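Side-chain contacts in putative deoxyribonuclease yjjV (Escherichia coli, PDB 1ZZM), which probably acts as a metal-dependent hydrolase of ester bonds, perhaps a deoxyribonuclease of the TatD type, using two divalent metal ions: residues Trp114-Asp117 against Glu118-Leu122; Asp139-Ala142 against Met143-Arg147; Glu79-Gln82 against Gln83-Arg87; Leu100-Gly104 against Asp105-Phe109; Ile176-Gly179 against Gly180-Tyr184. One frame throughout, in Å; residues are numbered along the deposited sequence.

Contact 1: residues Trp114-Asp117 against Glu118-Leu122; sequences WLLD and EQLKL. With ZN (zinc ion), chain D.
Trp114 and Glu118, one helical turn apart, meet through a CH-pi contact. Glu118 CG sits over one face of the indole, 3.5 Å from the centroid of the Trp114 six-membered ring and 13° off its normal. The glutamate's chi1 (-76°) lays CG over the indole, and the bend at chi2 then brings the carboxylate round, 22° from the ring plane. A long aliphatic stem with a charged end suits this outer face: carbon covers carbon, while Glu118 OE2 takes a hydrogen bond from a water 2.7 Å away that also donates to Trp114 O. The backbone supplies regular i to i+4 bonds, such as Leu120 N to Leu116 O at 2.8 Å. On the inner face Leu116 CG packs against Leu120 CD1 at 4.0 Å. Metal binding adds a link out of the helix: Asp117 OD2 holds zinc at 1.9 Å, and His144 and His148 complete the protein ligands. The short, negatively charged aspartate presents an oxygen ligand to the cation close to the helix. Helix 109-125 thus packs Leu116 and Leu120 on Ile98 of strand 95-101, Trp114 and Leu115 on Leu78 of helix 75-87, and Leu116 on Leu141 of helix 138-148.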
# COMPACT_ATOMS: atom_id res chain seq x y z
N TRP A 114 0.97 17.35 10.01
CA TRP A 114 2.37 17.68 10.36
C TRP A 114 3.18 16.39 10.32
O TRP A 114 4.32 16.35 9.80
CB TRP A 114 2.43 18.27 11.79
CG TRP A 114 3.82 18.53 12.23
CD1 TRP A 114 4.57 19.64 11.92
CD2 TRP A 114 4.64 17.69 13.03
NE1 TRP A 114 5.82 19.53 12.49
CE2 TRP A 114 5.89 18.34 13.18
CE3 TRP A 114 4.45 16.44 13.64
CZ2 TRP A 114 6.95 17.78 13.91
CZ3 TRP A 114 5.50 15.90 14.37
CH2 TRP A 114 6.74 16.57 14.50
N LEU A 115 2.59 15.33 10.85
CA LEU A 115 3.29 14.04 10.90
C LEU A 115 3.55 13.50 9.50
O LEU A 115 4.62 12.95 9.22
CB LEU A 115 2.50 13.02 11.74
CG LEU A 115 3.16 11.64 11.84
CD1 LEU A 115 4.56 11.80 12.39
CD2 LEU A 115 2.33 10.74 12.79
N LEU A 116 2.56 13.62 8.63
CA LEU A 116 2.77 13.19 7.24
C LEU A 116 3.93 13.97 6.61
O LEU A 116 4.80 13.40 5.97
CB LEU A 116 1.51 13.46 6.41
CG LEU A 116 1.63 13.27 4.90
CD1 LEU A 116 1.85 11.77 4.57
CD2 LEU A 116 0.38 13.81 4.22
N ASP A 117 3.96 15.29 6.78
CA ASP A 117 5.04 16.04 6.16
C ASP A 117 6.42 15.70 6.72
O ASP A 117 7.40 15.74 5.99
CB ASP A 117 4.76 17.55 6.21
CG ASP A 117 3.77 18.00 5.16
OD1 ASP A 117 3.43 17.21 4.25
OD2 ASP A 117 3.32 19.16 5.21
N GLU A 118 6.50 15.37 8.02
CA GLU A 118 7.78 14.98 8.60
C GLU A 118 8.28 13.71 7.90
O GLU A 118 9.48 13.54 7.67
CB GLU A 118 7.64 14.69 10.11
CG GLU A 118 7.53 15.95 10.99
CD GLU A 118 8.68 16.93 10.76
OE1 GLU A 118 9.87 16.54 10.90
OE2 GLU A 118 8.40 18.09 10.41
N GLN A 119 7.36 12.81 7.58
CA GLN A 119 7.76 11.57 6.93
C GLN A 119 8.02 11.76 5.46
O GLN A 119 8.86 11.08 4.89
CB GLN A 119 6.69 10.52 7.19
CG GLN A 119 6.64 10.21 8.66
CD GLN A 119 5.60 9.19 9.01
OE1 GLN A 119 4.41 9.51 9.15
NE2 GLN A 119 6.02 7.97 9.10
N LEU A 120 7.32 12.71 4.85
CA LEU A 120 7.56 12.99 3.44
C LEU A 120 8.98 13.56 3.34
O LEU A 120 9.69 13.29 2.37
CB LEU A 120 6.52 13.98 2.89
CG LEU A 120 5.10 13.38 2.68
CD1 LEU A 120 4.19 14.42 2.06
CD2 LEU A 120 5.15 12.14 1.76
N LYS A 121 9.41 14.33 4.34
CA LYS A 121 10.76 14.86 4.30
C LYS A 121 11.78 13.72 4.38
O LYS A 121 12.81 13.78 3.71
CB LYS A 121 11.01 15.85 5.46
CG LYS A 121 10.28 17.16 5.32
CD LYS A 121 10.71 18.14 6.41
CE LYS A 121 10.41 19.58 6.00
NZ LYS A 121 8.95 19.95 6.06
N LEU A 122 11.50 12.69 5.18
CA LEU A 122 12.41 11.56 5.30
C LEU A 122 12.50 10.75 4.01
O LEU A 122 13.58 10.32 3.61
CB LEU A 122 12.01 10.64 6.45
CG LEU A 122 12.34 11.23 7.82
CD1 LEU A 122 11.72 10.42 8.97
CD2 LEU A 122 13.87 11.27 7.96
ZN ZN D . 2.60 19.57 3.49
O HOH W 1 6.03 18.70 9.24

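Contact 2: residues Asp139-Ala142 against Met143-Arg147; sequences DKLA and MHLKR. With ZN (zinc ion), chain D.
His144 sits one turn beyond Lys140, and its imidazole carbon CD2 comes to 3.2 Å from Lys140 O, the same oxygen that accepts the backbone N-H of His144. On the other side of the five-membered ring ND1 binds zinc at 2.2 Å. With CG beside the backbone N (chi1 -71°), the ring leaves the helix toward helix 109-125, where Asp117 supplies another ligand; His148 supplies a third from its own helix. Histidine serves well here because its two nitrogens can do different work: NE2 is hydrogen-bonded to Gln113 OE1, so zinc on ND1 and Gln113 on NE2 together fix the ring's rotation. Met143 CE lies 3.4 Å above the plane of the His144 ring, displaced toward the rim. This methyl also reaches Lys140 CD at 3.9 Å, the lysine and methionine chains running side by side in the same direction; both are long and flexible enough to follow the helix surface.

Helix 138-148 is the crossover helix of a beta-alpha-beta unit of the barrel, between strands 130-135 and 154-156. Its buried face is carried by leucines. Leu141 CG meets Leu145 CD1 at 3.9 Å, and Leu145 N donates to Leu141 O at 2.9 Å in a nearly straight bond (167°). Leu145 rests on Leu132 of strand 130-135, and both leucines touch Phe169. Small Ala142 lets helix 163-171 approach closely, with Phe169 and Arg168 against it. Asp139, an exposed residue at the start of the segment, also reaches helix 163-171: its OD1 accepts from Gln165 NE2.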
# COMPACT_ATOMS: atom_id res chain seq x y z
N ASP A 139 -8.20 15.09 -1.48
CA ASP A 139 -7.88 16.44 -1.91
C ASP A 139 -6.73 17.02 -1.09
O ASP A 139 -5.78 17.56 -1.65
CB ASP A 139 -9.13 17.33 -1.79
CG ASP A 139 -10.26 16.87 -2.70
OD1 ASP A 139 -10.06 16.04 -3.62
OD2 ASP A 139 -11.39 17.36 -2.50
N LYS A 140 -6.81 16.90 0.22
CA LYS A 140 -5.76 17.42 1.10
C LYS A 140 -4.46 16.69 0.87
O LYS A 140 -3.40 17.32 0.80
CB LYS A 140 -6.19 17.28 2.57
CG LYS A 140 -7.11 18.41 3.04
CD LYS A 140 -6.35 19.74 3.03
CE LYS A 140 -7.13 20.85 3.70
NZ LYS A 140 -6.44 22.17 3.53
N LEU A 141 -4.52 15.37 0.73
CA LEU A 141 -3.30 14.60 0.52
C LEU A 141 -2.65 15.06 -0.78
O LEU A 141 -1.46 15.29 -0.82
CB LEU A 141 -3.60 13.09 0.46
CG LEU A 141 -2.36 12.25 0.12
CD1 LEU A 141 -1.29 12.48 1.19
CD2 LEU A 141 -2.74 10.76 0.05
N ALA A 142 -3.46 15.22 -1.82
CA ALA A 142 -2.92 15.68 -3.11
C ALA A 142 -2.27 17.07 -2.98
O ALA A 142 -1.25 17.37 -3.63
CB ALA A 142 -4.03 15.74 -4.17
N MET A 143 -2.86 17.94 -2.16
CA MET A 143 -2.31 19.27 -1.96
C MET A 143 -0.87 19.18 -1.40
O MET A 143 0.03 19.87 -1.89
CB MET A 143 -3.20 20.07 -1.01
CG MET A 143 -2.67 21.46 -0.68
SD MET A 143 -3.51 22.09 0.84
CE MET A 143 -2.77 20.97 2.11
N HIS A 144 -0.66 18.31 -0.41
CA HIS A 144 0.66 18.11 0.19
C HIS A 144 1.61 17.44 -0.82
O HIS A 144 2.76 17.86 -0.95
CB HIS A 144 0.58 17.23 1.48
CG HIS A 144 -0.06 17.91 2.66
ND1 HIS A 144 0.54 18.93 3.36
CD2 HIS A 144 -1.29 17.75 3.22
CE1 HIS A 144 -0.29 19.38 4.28
NE2 HIS A 144 -1.41 18.69 4.22
N LEU A 145 1.15 16.41 -1.53
CA LEU A 145 2.05 15.76 -2.50
C LEU A 145 2.53 16.75 -3.56
O LEU A 145 3.71 16.75 -3.96
CB LEU A 145 1.38 14.57 -3.18
CG LEU A 145 0.86 13.51 -2.18
CD1 LEU A 145 0.11 12.41 -2.95
CD2 LEU A 145 2.00 12.92 -1.38
N LYS A 146 1.61 17.55 -4.07
CA LYS A 146 2.00 18.53 -5.07
C LYS A 146 3.08 19.47 -4.49
O LYS A 146 4.11 19.69 -5.11
CB LYS A 146 0.80 19.33 -5.55
CG LYS A 146 1.16 20.32 -6.69
CD LYS A 146 0.05 21.33 -6.88
CE LYS A 146 0.36 22.35 -7.99
NZ LYS A 146 0.14 21.74 -9.34
N ARG A 147 2.85 19.98 -3.29
CA ARG A 147 3.81 20.89 -2.67
C ARG A 147 5.18 20.33 -2.38
O ARG A 147 6.20 20.99 -2.64
CB ARG A 147 3.24 21.42 -1.35
CG ARG A 147 2.09 22.35 -1.58
CD ARG A 147 1.61 22.97 -0.32
NE ARG A 147 0.62 24.00 -0.64
CZ ARG A 147 -0.32 24.40 0.20
NH1 ARG A 147 -0.40 23.85 1.40
NH2 ARG A 147 -1.19 25.33 -0.18
ZN ZN D . 2.60 19.57 3.49

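Contact 3: residues Glu79-Gln82 against Gln83-Arg87; sequences EQLQ and QALER
The fully extended chain of Glu79 (chi1 -179°) and the chain of Gln83, whose CG lies beside its own backbone N (chi1 -68°), swing their polar ends toward each other over one helical turn. Glu79 OE2 comes to 3.2 Å from Gln83 NE2, but the N-H direction is wrong for a hydrogen bond. A water does the joining instead: it donates to Glu79 OE2 at 3.0 Å and to Gln83 OE1 at 2.9 Å, bridging carboxylate and amide. Both residues are exposed, where long polar chains can hold such a water. Beneath them Gln83 N donates to Glu79 O at 2.9 Å, almost straight.

Helix 75-87 belongs to the outer layer of helices in this TIM-barrel-like fold, and its inward face is correspondingly apolar. There Leu81 CD1 touches Leu85 CG at 4.0 Å. Leu81 rests on Leu63 of strand 59-63 and on Gln119 and Leu122 of helix 109-125, while Leu85 lies against Tyr126 and Leu128. Ala84, being small, fits against Leu63 without pushing the helix away from the strand.

Between the two faces, Gln82 and Glu86 lie side by side and point the same way, with Gln82 NE2 3.7 Å from Glu86 CB. A sharp bend at chi2 of Gln82 (-88°) turns its amide forward along the helix, toward Glu86. The polar ends converge on one outside group: the hydroxyl OH of Tyr126, just beyond helix 109-125, is hydrogen-bonded to both Gln82 NE2 and Glu86 OE1.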
# COMPACT_ATOMS: atom_id res chain seq x y z
N GLU A 79 12.20 9.80 15.41
CA GLU A 79 13.64 9.65 15.43
C GLU A 79 13.97 8.18 15.11
O GLU A 79 14.95 7.89 14.41
CB GLU A 79 14.20 10.02 16.80
CG GLU A 79 15.71 9.90 16.84
CD GLU A 79 16.29 10.22 18.20
OE1 GLU A 79 16.10 11.34 18.72
OE2 GLU A 79 16.94 9.34 18.72
N GLN A 80 13.16 7.26 15.61
CA GLN A 80 13.41 5.84 15.33
C GLN A 80 13.29 5.53 13.84
O GLN A 80 14.04 4.73 13.28
CB GLN A 80 12.43 4.95 16.08
CG GLN A 80 12.64 4.89 17.55
CD GLN A 80 11.53 4.05 18.19
OE1 GLN A 80 11.47 2.81 18.03
NE2 GLN A 80 10.63 4.72 18.87
N LEU A 81 12.30 6.15 13.21
CA LEU A 81 12.09 5.97 11.77
C LEU A 81 13.34 6.48 11.00
O LEU A 81 13.89 5.78 10.13
CB LEU A 81 10.84 6.73 11.35
CG LEU A 81 10.59 6.76 9.84
CD1 LEU A 81 10.49 5.29 9.31
CD2 LEU A 81 9.28 7.53 9.54
N GLN A 82 13.78 7.70 11.33
CA GLN A 82 14.95 8.24 10.66
C GLN A 82 16.19 7.37 10.87
O GLN A 82 16.90 7.05 9.92
CB GLN A 82 15.20 9.70 11.10
CG GLN A 82 16.41 10.36 10.41
CD GLN A 82 17.71 10.10 11.17
OE1 GLN A 82 17.76 10.25 12.39
NE2 GLN A 82 18.77 9.73 10.45
N GLN A 83 16.47 6.97 12.11
CA GLN A 83 17.64 6.12 12.34
C GLN A 83 17.52 4.79 11.62
O GLN A 83 18.53 4.26 11.12
CB GLN A 83 17.81 5.83 13.83
CG GLN A 83 18.18 7.03 14.61
CD GLN A 83 18.29 6.68 16.09
OE1 GLN A 83 17.82 5.63 16.53
NE2 GLN A 83 18.90 7.56 16.85
N ALA A 84 16.31 4.22 11.57
CA ALA A 84 16.15 2.95 10.87
C ALA A 84 16.44 3.14 9.40
O ALA A 84 17.19 2.36 8.79
CB ALA A 84 14.73 2.40 11.06
N LEU A 85 15.88 4.19 8.82
CA LEU A 85 16.11 4.48 7.41
C LEU A 85 17.60 4.71 7.10
O LEU A 85 18.11 4.26 6.07
CB LEU A 85 15.30 5.71 6.98
CG LEU A 85 13.77 5.49 7.06
CD1 LEU A 85 13.06 6.77 6.64
CD2 LEU A 85 13.38 4.30 6.12
N GLU A 86 18.28 5.44 7.99
CA GLU A 86 19.72 5.75 7.85
C GLU A 86 20.54 4.47 7.72
O GLU A 86 21.51 4.42 6.97
CB GLU A 86 20.17 6.55 9.07
CG GLU A 86 21.66 6.81 9.21
CD GLU A 86 22.24 7.65 8.10
OE1 GLU A 86 21.50 8.46 7.49
OE2 GLU A 86 23.46 7.52 7.85
N ARG A 87 20.15 3.44 8.46
CA ARG A 87 20.86 2.17 8.41
C ARG A 87 20.49 1.36 7.18
O ARG A 87 21.14 0.35 6.87
CB ARG A 87 20.58 1.37 9.69
CG ARG A 87 21.36 1.92 10.88
CD ARG A 87 20.72 1.50 12.20
NE ARG A 87 20.73 0.06 12.38
CZ ARG A 87 21.81 -0.67 12.64
NH1 ARG A 87 23.01 -0.11 12.75
NH2 ARG A 87 21.67 -1.98 12.78
O HOH W 2 16.01 6.46 18.60

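Contact 4: residues Leu100-Gly104 against Asp105-Phe109; sequences LDLFG and DDPQF
Asp101 OD2 is gripped twice, by a salt bridge to Arg135 NH1 and a hydrogen bond to His133 NE2, while Asp101 O touches Pro107 CB across the loop at 3.7 Å. The other carboxylate oxygen, OD1, accepts from Phe103 N at 2.9 Å, forming an Asx turn. With both oxygens engaged, the carboxylate is held in one orientation; a short acidic chain suits the task, since it can reach the backbone N-H two residues on and still meet its neighbours. Because His133 is a ligand of the second divalent metal, Asp101 stands in the second shell of that site.

Strand 95-101 ends here, and the loop that follows turns back to begin helix 109-125, a beta-to-alpha connection on the metal-site side of the barrel. The loop reverses at Gly104 (phi 114°), where a CB would press on the preceding carbonyl O. Asp101, Phe103, Asp106, Pro107 and Gln108 line a pocket holding a polyethylene glycol, probably left by crystallisation.

Apolar contacts close the loop. Leu102 CD2 lies over one face of the Phe109 ring, 3.7 Å from its centroid and 20° off the normal, and also reaches Pro107 CG at 3.8 Å. This one methyl fills the angle between ring and proline. Leu100 CB approaches the edge of the same ring, in its plane, 4.0 Å from Phe109 CE1. Thr137 and Lys140 also touch the phenyl.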
# COMPACT_ATOMS: atom_id res chain seq x y z
N LEU A 100 -3.23 10.14 5.72
CA LEU A 100 -4.26 10.86 6.44
C LEU A 100 -5.54 10.05 6.49
O LEU A 100 -5.80 9.22 5.62
CB LEU A 100 -4.56 12.17 5.73
CG LEU A 100 -3.33 13.03 5.41
CD1 LEU A 100 -3.77 14.03 4.39
CD2 LEU A 100 -2.74 13.69 6.67
N ASP A 101 -6.37 10.31 7.49
CA ASP A 101 -7.61 9.54 7.60
C ASP A 101 -8.57 10.40 8.43
O ASP A 101 -8.31 10.65 9.61
CB ASP A 101 -7.27 8.25 8.34
CG ASP A 101 -8.44 7.29 8.43
OD1 ASP A 101 -9.56 7.77 8.61
OD2 ASP A 101 -8.23 6.05 8.33
N LEU A 102 -9.68 10.82 7.84
CA LEU A 102 -10.61 11.68 8.56
C LEU A 102 -11.71 10.95 9.30
O LEU A 102 -12.73 11.54 9.65
CB LEU A 102 -11.22 12.74 7.63
CG LEU A 102 -10.36 14.00 7.43
CD1 LEU A 102 -11.02 14.89 6.38
CD2 LEU A 102 -10.16 14.75 8.74
N PHE A 103 -11.51 9.66 9.55
CA PHE A 103 -12.51 8.89 10.26
C PHE A 103 -12.40 9.18 11.76
O PHE A 103 -11.29 9.32 12.28
CB PHE A 103 -12.29 7.40 10.04
CG PHE A 103 -13.44 6.57 10.52
CD1 PHE A 103 -14.61 6.50 9.77
CD2 PHE A 103 -13.39 5.92 11.75
CE1 PHE A 103 -15.72 5.81 10.25
CE2 PHE A 103 -14.49 5.22 12.24
CZ PHE A 103 -15.66 5.16 11.49
N GLY A 104 -13.54 9.28 12.43
CA GLY A 104 -13.53 9.51 13.87
C GLY A 104 -14.10 10.85 14.29
O GLY A 104 -14.14 11.80 13.51
N ASP A 105 -14.54 10.95 15.54
CA ASP A 105 -15.08 12.22 16.02
C ASP A 105 -13.99 13.27 16.17
O ASP A 105 -14.26 14.46 16.11
CB ASP A 105 -15.84 12.06 17.33
CG ASP A 105 -17.25 11.54 17.12
OD1 ASP A 105 -17.73 11.51 15.96
OD2 ASP A 105 -17.87 11.18 18.13
N ASP A 106 -12.76 12.84 16.40
CA ASP A 106 -11.67 13.82 16.46
C ASP A 106 -10.39 13.22 15.93
O ASP A 106 -9.54 12.73 16.67
CB ASP A 106 -11.42 14.37 17.86
CG ASP A 106 -10.34 15.45 17.85
OD1 ASP A 106 -10.09 16.05 16.75
OD2 ASP A 106 -9.73 15.67 18.92
N PRO A 107 -10.24 13.26 14.61
CA PRO A 107 -9.08 12.73 13.92
C PRO A 107 -7.76 13.50 14.14
O PRO A 107 -6.71 13.04 13.71
CB PRO A 107 -9.54 12.74 12.47
CG PRO A 107 -10.38 13.97 12.41
CD PRO A 107 -11.19 13.88 13.67
N GLN A 108 -7.81 14.64 14.82
CA GLN A 108 -6.58 15.42 15.07
C GLN A 108 -5.88 15.63 13.71
O GLN A 108 -4.70 15.34 13.54
CB GLN A 108 -5.68 14.68 16.03
CG GLN A 108 -6.26 14.60 17.45
CD GLN A 108 -5.40 13.79 18.39
OE1 GLN A 108 -4.22 14.09 18.59
NE2 GLN A 108 -5.99 12.76 18.99
N PHE A 109 -6.66 16.14 12.77
CA PHE A 109 -6.19 16.35 11.40
C PHE A 109 -4.96 17.23 11.21
O PHE A 109 -4.13 16.93 10.36
CB PHE A 109 -7.37 16.86 10.55
CG PHE A 109 -7.21 16.65 9.07
CD1 PHE A 109 -6.69 15.46 8.57
CD2 PHE A 109 -7.58 17.65 8.17
CE1 PHE A 109 -6.54 15.27 7.18
CE2 PHE A 109 -7.43 17.47 6.78
CZ PHE A 109 -6.91 16.27 6.30

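Contact 5: residues Ile176-Gly179 against Gly180-Tyr184; sequences IGVG and GTITY
The loop at the carboxyl end of strand 175-178 begins with a 3-10 turn, and Gly179 and Ile182 meet within it. Gly179 O accepts a hydrogen bond from Ile182 N at 3.2 Å, nearly straight at the hydrogen (167°), closing the first turn. At the backbone angles of Gly179 a CB would collide with Gly180 N, so the absent side chain permits this sharp passage from strand to turn. One step on, Gly180 O is held twice: Thr183 N donates at 3.0 Å and Thr183 OG1 at 2.7 Å, the latter in the carbonyl plane. Threonine suits the spot because its short hydroxyl reaches back to the turn and also meets Asn214 N. On the apolar, beta-branched side Val178 CG1 touches Ile182 CG2 at 4.0 Å, the side chains crossing at about a right angle. Ile182 places CG1 between its backbone N and carbonyl carbon (chi1 61°), bringing that atom to 3.4 Å from Gly179 O. Val178 and Ile182 both pack on Ile194, with Val229 and Val232 of helix 226-236 alongside. Loops at the carboxyl ends of parallel strands line TIM-barrel active sites, consistent with Gly179 lying about 7 Å from the side chains of the metal ligands His157 and Asp207.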
# COMPACT_ATOMS: atom_id res chain seq x y z
N ILE A 176 -1.83 4.01 -8.14
CA ILE A 176 -3.12 3.77 -7.50
C ILE A 176 -3.21 2.29 -7.11
O ILE A 176 -3.13 1.40 -7.97
CB ILE A 176 -4.31 4.11 -8.49
CG1 ILE A 176 -4.29 5.59 -8.89
CG2 ILE A 176 -5.68 3.73 -7.87
CD1 ILE A 176 -4.35 6.63 -7.74
N GLY A 177 -3.41 2.01 -5.82
CA GLY A 177 -3.49 0.63 -5.38
C GLY A 177 -4.88 0.06 -5.57
O GLY A 177 -5.88 0.62 -5.12
N VAL A 178 -4.95 -1.05 -6.28
CA VAL A 178 -6.23 -1.70 -6.58
C VAL A 178 -6.40 -2.92 -5.68
O VAL A 178 -5.64 -3.89 -5.80
CB VAL A 178 -6.30 -2.20 -8.05
CG1 VAL A 178 -7.70 -2.74 -8.33
CG2 VAL A 178 -6.01 -1.06 -9.03
N GLY A 179 -7.41 -2.84 -4.82
CA GLY A 179 -7.70 -3.91 -3.89
C GLY A 179 -9.18 -4.30 -3.88
O GLY A 179 -9.91 -4.02 -4.85
N GLY A 180 -9.62 -4.88 -2.77
CA GLY A 180 -10.98 -5.39 -2.64
C GLY A 180 -12.13 -4.46 -2.94
O GLY A 180 -13.27 -4.90 -3.18
N THR A 181 -11.84 -3.16 -2.95
CA THR A 181 -12.86 -2.16 -3.22
C THR A 181 -13.54 -2.40 -4.57
O THR A 181 -14.74 -2.16 -4.72
CB THR A 181 -12.28 -0.75 -3.25
OG1 THR A 181 -11.71 -0.45 -1.96
CG2 THR A 181 -13.37 0.29 -3.60
N ILE A 182 -12.78 -2.90 -5.55
CA ILE A 182 -13.39 -3.08 -6.86
C ILE A 182 -14.33 -4.28 -6.96
O ILE A 182 -14.93 -4.48 -8.01
CB ILE A 182 -12.35 -3.18 -8.00
CG1 ILE A 182 -11.41 -4.38 -7.83
CG2 ILE A 182 -11.56 -1.88 -8.07
CD1 ILE A 182 -12.07 -5.70 -7.61
N THR A 183 -14.43 -5.08 -5.90
CA THR A 183 -15.30 -6.26 -5.94
C THR A 183 -16.72 -5.95 -5.47
O THR A 183 -17.57 -6.85 -5.46
CB THR A 183 -14.78 -7.45 -5.10
OG1 THR A 183 -14.79 -7.10 -3.72
CG2 THR A 183 -13.38 -7.84 -5.54
N TYR A 184 -16.95 -4.69 -5.09
CA TYR A 184 -18.25 -4.22 -4.61
C TYR A 184 -18.86 -3.18 -5.56
O TYR A 184 -18.85 -1.99 -5.27
CB TYR A 184 -18.07 -3.55 -3.24
CG TYR A 184 -17.60 -4.48 -2.13
CD1 TYR A 184 -18.52 -5.26 -1.44
CD2 TYR A 184 -16.26 -4.55 -1.76
CE1 TYR A 184 -18.12 -6.08 -0.38
CE2 TYR A 184 -15.84 -5.37 -0.70
CZ TYR A 184 -16.79 -6.12 -0.01
OH TYR A 184 -16.45 -6.89 1.07

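How the contacts relate
Contacts 1, 2 and 3 are short lengths of outer helices, each with a leucine pair facing inward and mostly polar or charged chains outward; contacts 4 and 5 are turns leaving strands 95-101 and 175-178 of the same parallel sheet. Contact 5 is the buried one, made of glycines and beta-branched residues, whereas the other four are partly buried. Contacts 1 and 2 share a zinc through Asp117 and His144, and Leu116 CD2 meets Leu141 CD1 at 3.7 Å. Contact 3 touches contact 1 along helix 109-125, and contact 4 reaches both zinc-bearing helices through Leu100. Contact 5 stands apart, its centre about 32 Å from that of contact 3.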